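Local coordinates for protein pectate lyase 1 (Juniperus ashei, PDB 1PXZ) that cleaves polygalacturonan (pectate) by elimination, with low activity and calcium as cofactor, and is the major allergen of mountain cedar pollen, at residues V217-F222 with P336-N341; N242-P247 with G265-A270. One frame throughout, in Å; residues are numbered along the deposited sequence.

Interaction 1 (V217-F222 with P336-N341)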
# COMPACT_ATOMS: atom_id res chain seq x y z
N VAL A 217 -6.24 3.29 -4.49
CA VAL A 217 -6.18 3.30 -3.01
C VAL A 217 -7.60 3.14 -2.50
O VAL A 217 -8.35 4.14 -2.62
CB VAL A 217 -5.54 4.59 -2.49
CG1 VAL A 217 -5.57 4.65 -0.96
CG2 VAL A 217 -4.12 4.71 -3.01
N ALA A 218 -7.98 1.96 -2.00
CA ALA A 218 -9.38 1.72 -1.66
C ALA A 218 -9.66 1.00 -0.35
O ALA A 218 -8.98 0.04 0.01
CB ALA A 218 -10.00 0.91 -2.80
N PHE A 219 -10.70 1.43 0.34
CA PHE A 219 -11.23 0.80 1.53
C PHE A 219 -10.22 0.79 2.69
O PHE A 219 -10.26 -0.10 3.55
CB PHE A 219 -11.70 -0.63 1.25
CG PHE A 219 -12.52 -0.78 -0.02
CD1 PHE A 219 -13.77 -0.18 -0.09
CD2 PHE A 219 -12.04 -1.51 -1.09
CE1 PHE A 219 -14.53 -0.30 -1.25
CE2 PHE A 219 -12.78 -1.61 -2.27
CZ PHE A 219 -14.02 -0.99 -2.33
N ASN A 220 -9.35 1.77 2.73
CA ASN A 220 -8.35 1.88 3.80
C ASN A 220 -8.89 2.73 4.94
O ASN A 220 -9.72 3.62 4.71
CB ASN A 220 -7.04 2.49 3.30
CG ASN A 220 -6.43 1.75 2.13
OD1 ASN A 220 -6.50 2.16 0.98
ND2 ASN A 220 -5.79 0.62 2.44
N GLN A 221 -8.41 2.46 6.14
CA GLN A 221 -8.67 3.29 7.30
C GLN A 221 -7.44 4.17 7.51
O GLN A 221 -6.37 3.64 7.81
CB GLN A 221 -8.98 2.47 8.57
CG GLN A 221 -9.04 3.38 9.81
CD GLN A 221 -10.24 4.32 9.76
OE1 GLN A 221 -11.36 3.93 9.47
NE2 GLN A 221 -10.03 5.59 10.05
N PHE A 222 -7.57 5.48 7.34
CA PHE A 222 -6.43 6.38 7.52
C PHE A 222 -6.51 7.05 8.88
O PHE A 222 -7.29 8.00 9.08
CB PHE A 222 -6.43 7.45 6.42
CG PHE A 222 -5.90 6.91 5.10
CD1 PHE A 222 -4.57 6.56 4.95
CD2 PHE A 222 -6.76 6.78 4.03
CE1 PHE A 222 -4.08 6.08 3.73
CE2 PHE A 222 -6.29 6.28 2.81
CZ PHE A 222 -4.97 5.91 2.68
N PRO A 336 -17.26 4.50 6.37
CA PRO A 336 -17.03 3.84 7.67
C PRO A 336 -17.46 2.39 7.66
O PRO A 336 -16.76 1.52 8.21
CB PRO A 336 -17.89 4.66 8.64
CG PRO A 336 -17.97 6.02 8.01
CD PRO A 336 -18.01 5.76 6.53
N GLN A 337 -18.60 2.06 7.07
CA GLN A 337 -19.01 0.65 7.06
C GLN A 337 -18.11 -0.21 6.18
O GLN A 337 -17.83 -1.37 6.52
CB GLN A 337 -20.45 0.50 6.56
CG GLN A 337 -21.51 0.56 7.65
CD GLN A 337 -21.21 -0.36 8.82
OE1 GLN A 337 -21.59 -1.53 8.81
NE2 GLN A 337 -20.53 0.18 9.83
N LEU A 338 -17.68 0.37 5.07
CA LEU A 338 -16.90 -0.40 4.09
C LEU A 338 -15.48 -0.66 4.58
O LEU A 338 -14.80 -1.53 4.04
CB LEU A 338 -16.83 0.33 2.73
CG LEU A 338 -18.17 0.44 2.00
CD1 LEU A 338 -18.08 1.44 0.85
CD2 LEU A 338 -18.64 -0.91 1.48
N THR A 339 -15.06 0.10 5.60
CA THR A 339 -13.70 -0.01 6.11
C THR A 339 -13.68 -0.58 7.53
O THR A 339 -12.64 -0.51 8.18
CB THR A 339 -12.97 1.34 6.14
OG1 THR A 339 -13.73 2.30 6.90
CG2 THR A 339 -12.81 1.97 4.76
N LYS A 340 -14.81 -1.13 7.99
CA LYS A 340 -14.87 -1.58 9.39
C LYS A 340 -13.86 -2.69 9.65
O LYS A 340 -13.40 -2.81 10.79
CB LYS A 340 -16.27 -2.07 9.72
CG LYS A 340 -16.75 -3.12 8.73
CD LYS A 340 -18.22 -3.42 8.96
CE LYS A 340 -18.41 -4.74 9.69
NZ LYS A 340 -18.99 -5.80 8.81
N ASN A 341 -13.53 -3.47 8.62
CA ASN A 341 -12.55 -4.54 8.85
C ASN A 341 -11.15 -4.22 8.37
O ASN A 341 -10.29 -5.10 8.17
CB ASN A 341 -13.08 -5.82 8.18
CG ASN A 341 -14.29 -6.37 8.91
OD1 ASN A 341 -14.42 -6.25 10.13
ND2 ASN A 341 -15.20 -6.99 8.17
O HOH W 1 -12.20 1.27 10.16
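Thr339 meets the turn at Phe219 and Asn220 with its methyl group. CG2 lies 3.5 Å from Phe219 O, and the same CG2 is 3.5 Å from Asn220 O, so one methyl touches two successive carbonyl oxygens. Beside it, Leu338 packs against the Phe219 side chain. The touching atom is the first carbon of the leucine side chain: Leu338 CB sits 4.2 Å from Phe219 CD1, and the two side chains slant across each other. The polar link is made by water. Water 1 donates to Gln221 OE1 at 2.9 Å and to Thr339 O at 2.7 Å. Gln221 and Thr339 run at about a right angle to each other, and their own polar ends, OE1 and OG1, stay 3.9 Å apart.

Each of those ends has another partner. Thr339 OG1 bonds back to Ala335 O, at the start of the short helix 335-338. Its chi1 of 55° sets OG1 between the backbone N and the carbonyl carbon, and this puts CG2 against the carbonyls of the turn. Gln221 OE1 also accepts from Asn244 ND2 on the next coil. Phe219 has positive phi (63°) and forms the corner between strands 214-218 and 221-222 of the parallel beta-helix. Its ring also touches Pro3 and Asn242, so the N-terminal residues reach the same patch.

The contact lays the start of the C-terminal tail, just past helix 335-338, against the outside of a beta-helix corner. Residues 218-222 belong to an IgE-binding region. The contact buries 214 Å² and has no direct hydrogen bond between the segments. One methyl and one CB in van der Waals contact, plus one bridging water, join them, so the polar link depends on that water.

Interaction 2 (N242-P247 with G265-A270); sequences NNNYDP and GNSFTA
This is a parallel strand pairing between successive coils of the right-handed parallel beta-helix that defines the pectate lyase family. Strands 244-245 and 267-269 stack one coil above the other, and the segments run in nearly the same direction. Three backbone bonds make the ladder: Ser267 N to Asn243 O (3.0 Å), Tyr245 N to Ser267 O (2.8 Å) and Thr269 N to Tyr245 O (3.1 Å).

The ladder continues at the turn through a side chain. Asn243 N donates to Asn266 OD1 at 2.9 Å. The Asn243 and Asn266 side chains point the same way, with amide planes 15° apart, as in the asparagine ladders of this fold. Asn266 ND2 is held by Val240 O and Ser263 OG.

Tyr245 and Phe268 also lie side by side, with ring planes at 34° and centroids 4.8 Å apart. Both have CG beside the backbone N, which brings Phe268 CE1 over one face of the tyrosine ring. Phe222 stacks on Tyr245 from the preceding coil, and Tyr245 OH bonds to Met230 O.

On the face carrying Asn244 and Ser267, water 2 hydrogen-bonds with Ser267 OG. Asn244 OD1 and Tyr245 O are also within its reach, more acceptors than it has protons for, while Asn244 ND2 bonds to Gln221 OE1. At 2.7 Å, water 2 also hydrogen-bonds with Thr269 OG1.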
# COMPACT_ATOMS: atom_id res chain seq x y z
N ASN A 242 -13.57 5.15 -1.42
CA ASN A 242 -14.19 4.52 -0.26
C ASN A 242 -13.18 4.24 0.87
O ASN A 242 -13.18 3.17 1.48
CB ASN A 242 -14.89 3.24 -0.67
CG ASN A 242 -16.27 3.53 -1.24
OD1 ASN A 242 -16.87 4.59 -1.07
ND2 ASN A 242 -16.76 2.53 -1.93
N ASN A 243 -12.34 5.25 1.13
CA ASN A 243 -11.48 5.20 2.31
C ASN A 243 -12.07 6.04 3.44
O ASN A 243 -12.85 6.95 3.16
CB ASN A 243 -10.09 5.73 1.99
CG ASN A 243 -9.47 5.15 0.73
OD1 ASN A 243 -9.54 5.68 -0.38
ND2 ASN A 243 -8.82 4.01 0.95
N ASN A 244 -11.69 5.77 4.68
CA ASN A 244 -12.20 6.51 5.85
C ASN A 244 -11.09 7.29 6.51
O ASN A 244 -10.05 6.71 6.87
CB ASN A 244 -12.83 5.50 6.81
CG ASN A 244 -13.73 6.10 7.86
OD1 ASN A 244 -14.39 7.12 7.62
ND2 ASN A 244 -13.80 5.50 9.04
N TYR A 245 -11.23 8.60 6.70
CA TYR A 245 -10.15 9.41 7.22
C TYR A 245 -10.52 10.01 8.59
O TYR A 245 -11.49 10.75 8.67
CB TYR A 245 -9.77 10.57 6.29
CG TYR A 245 -9.15 10.23 4.96
CD1 TYR A 245 -9.98 9.75 3.93
CD2 TYR A 245 -7.80 10.39 4.70
CE1 TYR A 245 -9.43 9.43 2.70
CE2 TYR A 245 -7.23 10.08 3.46
CZ TYR A 245 -8.09 9.60 2.48
OH TYR A 245 -7.58 9.27 1.24
N ASP A 246 -9.73 9.70 9.60
CA ASP A 246 -9.69 10.40 10.87
C ASP A 246 -8.97 11.74 10.70
O ASP A 246 -8.34 11.95 9.68
CB ASP A 246 -8.92 9.60 11.94
CG ASP A 246 -9.69 8.37 12.39
OD1 ASP A 246 -10.89 8.50 12.72
OD2 ASP A 246 -9.10 7.26 12.43
N PRO A 247 -9.06 12.66 11.66
CA PRO A 247 -8.32 13.91 11.57
C PRO A 247 -6.82 13.71 11.32
O PRO A 247 -6.18 13.02 12.10
CB PRO A 247 -8.57 14.56 12.94
CG PRO A 247 -9.91 14.03 13.35
CD PRO A 247 -9.95 12.60 12.84
N GLY A 265 -16.14 8.85 -3.03
CA GLY A 265 -16.74 8.10 -1.95
C GLY A 265 -15.89 7.99 -0.70
O GLY A 265 -16.06 7.04 0.09
N ASN A 266 -14.98 8.93 -0.46
CA ASN A 266 -14.20 8.95 0.78
C ASN A 266 -14.97 9.65 1.90
O ASN A 266 -15.89 10.42 1.60
CB ASN A 266 -12.87 9.67 0.52
CG ASN A 266 -12.05 8.90 -0.49
OD1 ASN A 266 -11.69 7.75 -0.20
ND2 ASN A 266 -11.75 9.50 -1.63
N SER A 267 -14.61 9.41 3.15
CA SER A 267 -15.22 10.16 4.25
C SER A 267 -14.09 10.86 5.00
O SER A 267 -13.14 10.22 5.47
CB SER A 267 -16.02 9.25 5.17
OG SER A 267 -16.48 9.96 6.32
N PHE A 268 -14.16 12.19 5.07
CA PHE A 268 -13.07 12.98 5.63
C PHE A 268 -13.55 13.69 6.89
O PHE A 268 -14.50 14.48 6.79
CB PHE A 268 -12.56 14.00 4.62
CG PHE A 268 -12.08 13.54 3.26
CD1 PHE A 268 -10.82 12.97 3.10
CD2 PHE A 268 -12.88 13.69 2.13
CE1 PHE A 268 -10.41 12.57 1.84
CE2 PHE A 268 -12.47 13.30 0.87
CZ PHE A 268 -11.21 12.74 0.71
N THR A 269 -12.94 13.42 8.03
CA THR A 269 -13.25 14.14 9.28
C THR A 269 -12.10 15.08 9.59
O THR A 269 -10.98 14.66 9.90
CB THR A 269 -13.50 13.14 10.43
OG1 THR A 269 -14.63 12.33 10.09
CG2 THR A 269 -13.82 13.90 11.71
N ALA A 270 -12.29 16.39 9.50
CA ALA A 270 -11.24 17.38 9.70
C ALA A 270 -10.85 17.57 11.16
O ALA A 270 -11.67 17.34 12.05
CB ALA A 270 -11.63 18.77 9.15
O HOH W 2 -14.34 10.23 8.36

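In the fold
The centres of the two interactions lie about 9 Å apart, on the same side of the chain's centre. They share one run of stacked parallel strands. Strand 221-222 of interaction 1 pairs with strand 244-245 of interaction 2, which pairs in turn with 267-269. Phe222 N to Asn244 O and Asn220 O to Asn244 N are probable backbone hydrogen bonds joining them. Along the chain, both segments of interaction 2 fall between 217-222 and 336-341. Interaction 2 therefore builds the coil stack from close neighbours in sequence, while interaction 1 brings a distant tail back to its outer surface. Helix 335-338, part of interaction 1, also touches Asn242, Asn244 and Ser267 of interaction 2.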